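Local atomic coordinates of pyridoxal phosphate homeostasis protein (PDB entry 3CPG), a protein that probably binds pyridoxal 5'-phosphate and takes part in keeping the cellular supply of this cofactor in balance. Residues N126-V131 against I144-K149; K130-P133 against T137-S140. All blocks are in the same frame, centred on the assembly; numbering follows the deposited sequence.

How the contacts relate
Both contacts start from the short helix 128-131, on the same side of the chain's centre, and their own centres lie about 8 Å apart. Along the chain the order is helix 128-131, strand 137-141, helix 144-157. Contact 1 runs from the first helix to the second across the outer layer of the TIM barrel; contact 2 runs inward from the same helix and the residues after it to the strand. Lys130 and Val131 belong to both ranges, and Leu146 CD2 packs 3.8 Å from Ser140 O where the two contacts meet. Together they seat one helix of the barrel on its strand and against its neighbouring helix, away from the lysine predicted to carry the cofactor.

Contact 1. Residues N126-V131 against I144-K149; sequences NKIGKV and IDLAEK
Ile128 reaches across to Lys149 with the last carbon of its side chain, and the two side chains cross at about a right angle. CD1 of Ile128 sits 3.9 Å from Lys149 CB and equally close to the backbone C of Lys149, so the methyl rests against the root of the lysine and not its charged end. Ile128 points toward the other helix from its CB, and with chi1 at -62° the extended chain beyond CG1 puts CD1 at the contact. From one turn earlier Leu146 brings CD1 to 4.2 Å from Ile128 CD1, a lighter touch between methyl ends. These are two outer helices of the TIM barrel, with strand 137-141 between them in the chain; between segments 126-131 and 144-149 the closest CA atoms, those of Ile128 and Lys149, are 8.2 Å apart. Ile150, Arg153 and Leu123 also touch Ile128, which is buried. Beyond CB the lysine leaves the contact: its extended chain takes NZ to a hydrogen bond with Ser125 OG and to a salt bridge with Asp145 OD2, one helical turn back, 3.3 Å from Lys149 NZ and weak as a hydrogen bond.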
loop_
_atom_site.group_PDB
_atom_site.type_symbol
_atom_site.label_atom_id
_atom_site.label_comp_id
_atom_site.label_asym_id
_atom_site.label_seq_id
_atom_site.Cartn_x
_atom_site.Cartn_y
_atom_site.Cartn_z
ATOM N N ASN A 126 -2.397 -17.744 -8.899
ATOM C CA ASN A 126 -1.346 -18.733 -8.719
ATOM C C ASN A 126 -0.037 -18.139 -8.207
ATOM O O ASN A 126 0.964 -18.838 -8.105
ATOM C CB ASN A 126 -1.124 -19.527 -10.019
ATOM C CG ASN A 126 -0.530 -18.692 -11.141
ATOM O OD1 ASN A 126 -0.666 -17.472 -11.174
ATOM N ND2 ASN A 126 0.119 -19.365 -12.089
ATOM N N LYS A 127 -0.063 -16.852 -7.863
ATOM C CA LYS A 127 1.116 -16.163 -7.336
ATOM C C LYS A 127 0.942 -15.814 -5.855
ATOM O O LYS A 127 1.850 -15.269 -5.229
ATOM C CB LYS A 127 1.383 -14.875 -8.127
ATOM C CG LYS A 127 1.680 -15.088 -9.604
ATOM C CD LYS A 127 3.060 -15.683 -9.830
ATOM C CE LYS A 127 4.152 -14.647 -9.586
ATOM N NZ LYS A 127 5.518 -15.188 -9.844
ATOM N N ILE A 128 -0.225 -16.111 -5.296
ATOM C CA ILE A 128 -0.474 -15.812 -3.887
ATOM C C ILE A 128 0.575 -16.480 -3.000
ATOM O O ILE A 128 1.147 -15.849 -2.109
ATOM C CB ILE A 128 -1.872 -16.296 -3.453
ATOM C CG1 ILE A 128 -2.940 -15.563 -4.265
ATOM C CG2 ILE A 128 -2.066 -16.051 -1.954
ATOM C CD1 ILE A 128 -4.348 -16.056 -4.011
ATOM N N GLY A 129 0.822 -17.760 -3.253
ATOM C CA GLY A 129 1.799 -18.493 -2.471
ATOM C C GLY A 129 3.188 -17.891 -2.539
ATOM O O GLY A 129 3.998 -18.088 -1.636
ATOM N N LYS A 130 3.471 -17.152 -3.607
ATOM C CA LYS A 130 4.777 -16.520 -3.774
ATOM C C LYS A 130 4.951 -15.315 -2.848
ATOM O O LYS A 130 6.068 -15.008 -2.424
ATOM C CB LYS A 130 4.961 -16.053 -5.221
ATOM C CG LYS A 130 4.968 -17.162 -6.260
ATOM C CD LYS A 130 6.219 -18.019 -6.154
ATOM C CE LYS A 130 6.279 -19.041 -7.281
ATOM N NZ LYS A 130 7.553 -19.813 -7.264
ATOM N N VAL A 131 3.855 -14.637 -2.525
ATOM C CA VAL A 131 3.952 -13.451 -1.684
ATOM C C VAL A 131 3.617 -13.629 -0.206
ATOM O O VAL A 131 4.043 -12.824 0.619
ATOM C CB VAL A 131 3.096 -12.289 -2.259
ATOM C CG1 VAL A 131 3.505 -12.012 -3.702
ATOM C CG2 VAL A 131 1.613 -12.620 -2.176
ATOM N N ILE A 144 -14.451 -10.749 -3.648
ATOM C CA ILE A 144 -14.683 -11.746 -2.618
ATOM C C ILE A 144 -13.953 -13.005 -3.066
ATOM O O ILE A 144 -13.371 -13.727 -2.253
ATOM C CB ILE A 144 -16.189 -12.068 -2.473
ATOM C CG1 ILE A 144 -16.918 -10.867 -1.862
ATOM C CG2 ILE A 144 -16.374 -13.315 -1.622
ATOM C CD1 ILE A 144 -18.431 -11.043 -1.739
ATOM N N ASP A 145 -13.979 -13.247 -4.374
ATOM C CA ASP A 145 -13.337 -14.421 -4.961
ATOM C C ASP A 145 -11.841 -14.454 -4.652
ATOM O O ASP A 145 -11.320 -15.473 -4.189
ATOM C CB ASP A 145 -13.571 -14.434 -6.476
ATOM C CG ASP A 145 -13.025 -15.680 -7.149
ATOM O OD1 ASP A 145 -13.242 -16.791 -6.620
ATOM O OD2 ASP A 145 -12.391 -15.548 -8.217
ATOM N N LEU A 146 -11.150 -13.345 -4.903
ATOM C CA LEU A 146 -9.716 -13.289 -4.628
ATOM C C LEU A 146 -9.458 -13.431 -3.131
ATOM O O LEU A 146 -8.560 -14.156 -2.718
ATOM C CB LEU A 146 -9.111 -11.972 -5.139
ATOM C CG LEU A 146 -7.599 -11.775 -4.941
ATOM C CD1 LEU A 146 -6.846 -12.966 -5.516
ATOM C CD2 LEU A 146 -7.143 -10.480 -5.622
ATOM N N ALA A 147 -10.263 -12.749 -2.323
ATOM C CA ALA A 147 -10.114 -12.806 -0.874
ATOM C C ALA A 147 -10.221 -14.245 -0.373
ATOM O O ALA A 147 -9.493 -14.649 0.534
ATOM C CB ALA A 147 -11.174 -11.935 -0.208
ATOM N N GLU A 148 -11.137 -15.011 -0.958
ATOM C CA GLU A 148 -11.320 -16.407 -0.565
ATOM C C GLU A 148 -10.085 -17.226 -0.933
ATOM O O GLU A 148 -9.637 -18.074 -0.161
ATOM C CB GLU A 148 -12.542 -17.015 -1.259
ATOM C CG GLU A 148 -13.880 -16.409 -0.874
ATOM C CD GLU A 148 -15.042 -17.038 -1.631
ATOM O OE1 GLU A 148 -14.979 -17.103 -2.878
ATOM O OE2 GLU A 148 -16.024 -17.461 -0.982
ATOM N N LYS A 149 -9.537 -16.973 -2.116
ATOM C CA LYS A 149 -8.354 -17.702 -2.560
ATOM C C LYS A 149 -7.173 -17.414 -1.640
ATOM O O LYS A 149 -6.390 -18.303 -1.326
ATOM C CB LYS A 149 -8.005 -17.322 -3.999
ATOM C CG LYS A 149 -9.059 -17.742 -5.002
ATOM C CD LYS A 149 -8.730 -17.234 -6.393
ATOM C CE LYS A 149 -9.841 -17.581 -7.369
ATOM N NZ LYS A 149 -9.526 -17.090 -8.740
#

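Contact 2. Residues K130-P133 against T137-S140; sequences KVLP and TIES
The beta-alpha-beta unit made of strand 113-119, helix 128-131 and strand 137-141 lies within the TIM barrel, and this contact is where its helical part settles onto its second strand. Ile138, on that strand, does all the reaching from its side: from its CB the side chain sets off toward segment 130-133, and CD1 is the atom that arrives. With CG1 beside the backbone N (chi1 -63°) and CD1 extended beyond it (chi2 172°), the methyl stands well off the strand. It meets two methyls from consecutive residues. Val131 offers CG2 at 4.3 Å from Ile138 CD1, and Leu132, the next residue, offers CD2 at 4.5 Å from the same Ile138 CD1. The isoleucine end is therefore approached by two branched side chains, one setting off toward the strand and the other turning its tip in. The backbones stay well apart, with 8.8 Å between the CA atoms of Val131 and Ile138, and the side chains span the gap. Leu123 and Ile150 add to the apolar surroundings of Ile138, Pro80 touches Val131, and Val161 lies against Leu132. On the strand itself, the backbone of Ile138 is hydrogen-bonded to Gly162 and Leu164 of the adjacent strand. No hydrogen bond or salt bridge joins the two segments. All three touching residues are buried, and the methyl contacts are loose in distance, so between segments 130-133 and 137-140 the contact rests on buried hydrocarbon, with no directional bond across it.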
loop_
_atom_site.group_PDB
_atom_site.type_symbol
_atom_site.label_atom_id
_atom_site.label_comp_id
_atom_site.label_asym_id
_atom_site.label_seq_id
_atom_site.Cartn_x
_atom_site.Cartn_y
_atom_site.Cartn_z
ATOM N N LYS A 130 3.471 -17.152 -3.607
ATOM C CA LYS A 130 4.777 -16.520 -3.774
ATOM C C LYS A 130 4.951 -15.315 -2.848
ATOM O O LYS A 130 6.068 -15.008 -2.424
ATOM C CB LYS A 130 4.961 -16.053 -5.221
ATOM C CG LYS A 130 4.968 -17.162 -6.260
ATOM C CD LYS A 130 6.219 -18.019 -6.154
ATOM C CE LYS A 130 6.279 -19.041 -7.281
ATOM N NZ LYS A 130 7.553 -19.813 -7.264
ATOM N N VAL A 131 3.855 -14.637 -2.525
ATOM C CA VAL A 131 3.952 -13.451 -1.684
ATOM C C VAL A 131 3.617 -13.629 -0.206
ATOM O O VAL A 131 4.043 -12.824 0.619
ATOM C CB VAL A 131 3.096 -12.289 -2.259
ATOM C CG1 VAL A 131 3.505 -12.012 -3.702
ATOM C CG2 VAL A 131 1.613 -12.620 -2.176
ATOM N N LEU A 132 2.879 -14.678 0.144
ATOM C CA LEU A 132 2.526 -14.889 1.546
ATOM C C LEU A 132 3.723 -15.011 2.496
ATOM O O LEU A 132 3.630 -14.646 3.665
ATOM C CB LEU A 132 1.626 -16.117 1.691
ATOM C CG LEU A 132 0.215 -15.947 1.126
ATOM C CD1 LEU A 132 -0.586 -17.216 1.367
ATOM C CD2 LEU A 132 -0.468 -14.756 1.793
ATOM N N PRO A 133 4.859 -15.543 2.015
ATOM C CA PRO A 133 6.011 -15.661 2.915
ATOM C C PRO A 133 6.736 -14.334 3.137
ATOM O O PRO A 133 7.628 -14.244 3.980
ATOM C CB PRO A 133 6.916 -16.665 2.197
ATOM C CG PRO A 133 5.969 -17.460 1.361
ATOM C CD PRO A 133 5.042 -16.399 0.831
ATOM N N THR A 137 0.816 -7.266 3.967
ATOM C CA THR A 137 -0.461 -6.731 3.515
ATOM C C THR A 137 -0.584 -6.750 1.994
ATOM O O THR A 137 0.328 -6.335 1.282
ATOM C CB THR A 137 -0.679 -5.273 3.982
ATOM O OG1 THR A 137 -0.635 -5.206 5.411
ATOM C CG2 THR A 137 -2.038 -4.766 3.508
ATOM N N ILE A 138 -1.718 -7.244 1.508
ATOM C CA ILE A 138 -2.003 -7.276 0.073
ATOM C C ILE A 138 -3.056 -6.190 -0.167
ATOM O O ILE A 138 -4.231 -6.362 0.167
ATOM C CB ILE A 138 -2.565 -8.649 -0.361
ATOM C CG1 ILE A 138 -1.514 -9.739 -0.130
ATOM C CG2 ILE A 138 -2.971 -8.599 -1.832
ATOM C CD1 ILE A 138 -2.030 -11.161 -0.349
ATOM N N GLU A 139 -2.630 -5.071 -0.748
ATOM C CA GLU A 139 -3.518 -3.937 -0.985
ATOM C C GLU A 139 -4.442 -4.037 -2.189
ATOM O O GLU A 139 -5.348 -3.217 -2.343
ATOM C CB GLU A 139 -2.695 -2.655 -1.142
ATOM C CG GLU A 139 -1.938 -2.225 0.098
ATOM C CD GLU A 139 -1.462 -0.788 -0.000
ATOM O OE1 GLU A 139 -2.045 -0.026 -0.802
ATOM O OE2 GLU A 139 -0.523 -0.411 0.733
ATOM N N SER A 140 -4.228 -5.042 -3.029
ATOM C CA SER A 140 -5.001 -5.183 -4.259
ATOM C C SER A 140 -6.137 -6.202 -4.280
ATOM O O SER A 140 -6.457 -6.736 -5.338
ATOM C CB SER A 140 -4.038 -5.504 -5.399
ATOM O OG SER A 140 -3.308 -6.678 -5.081
#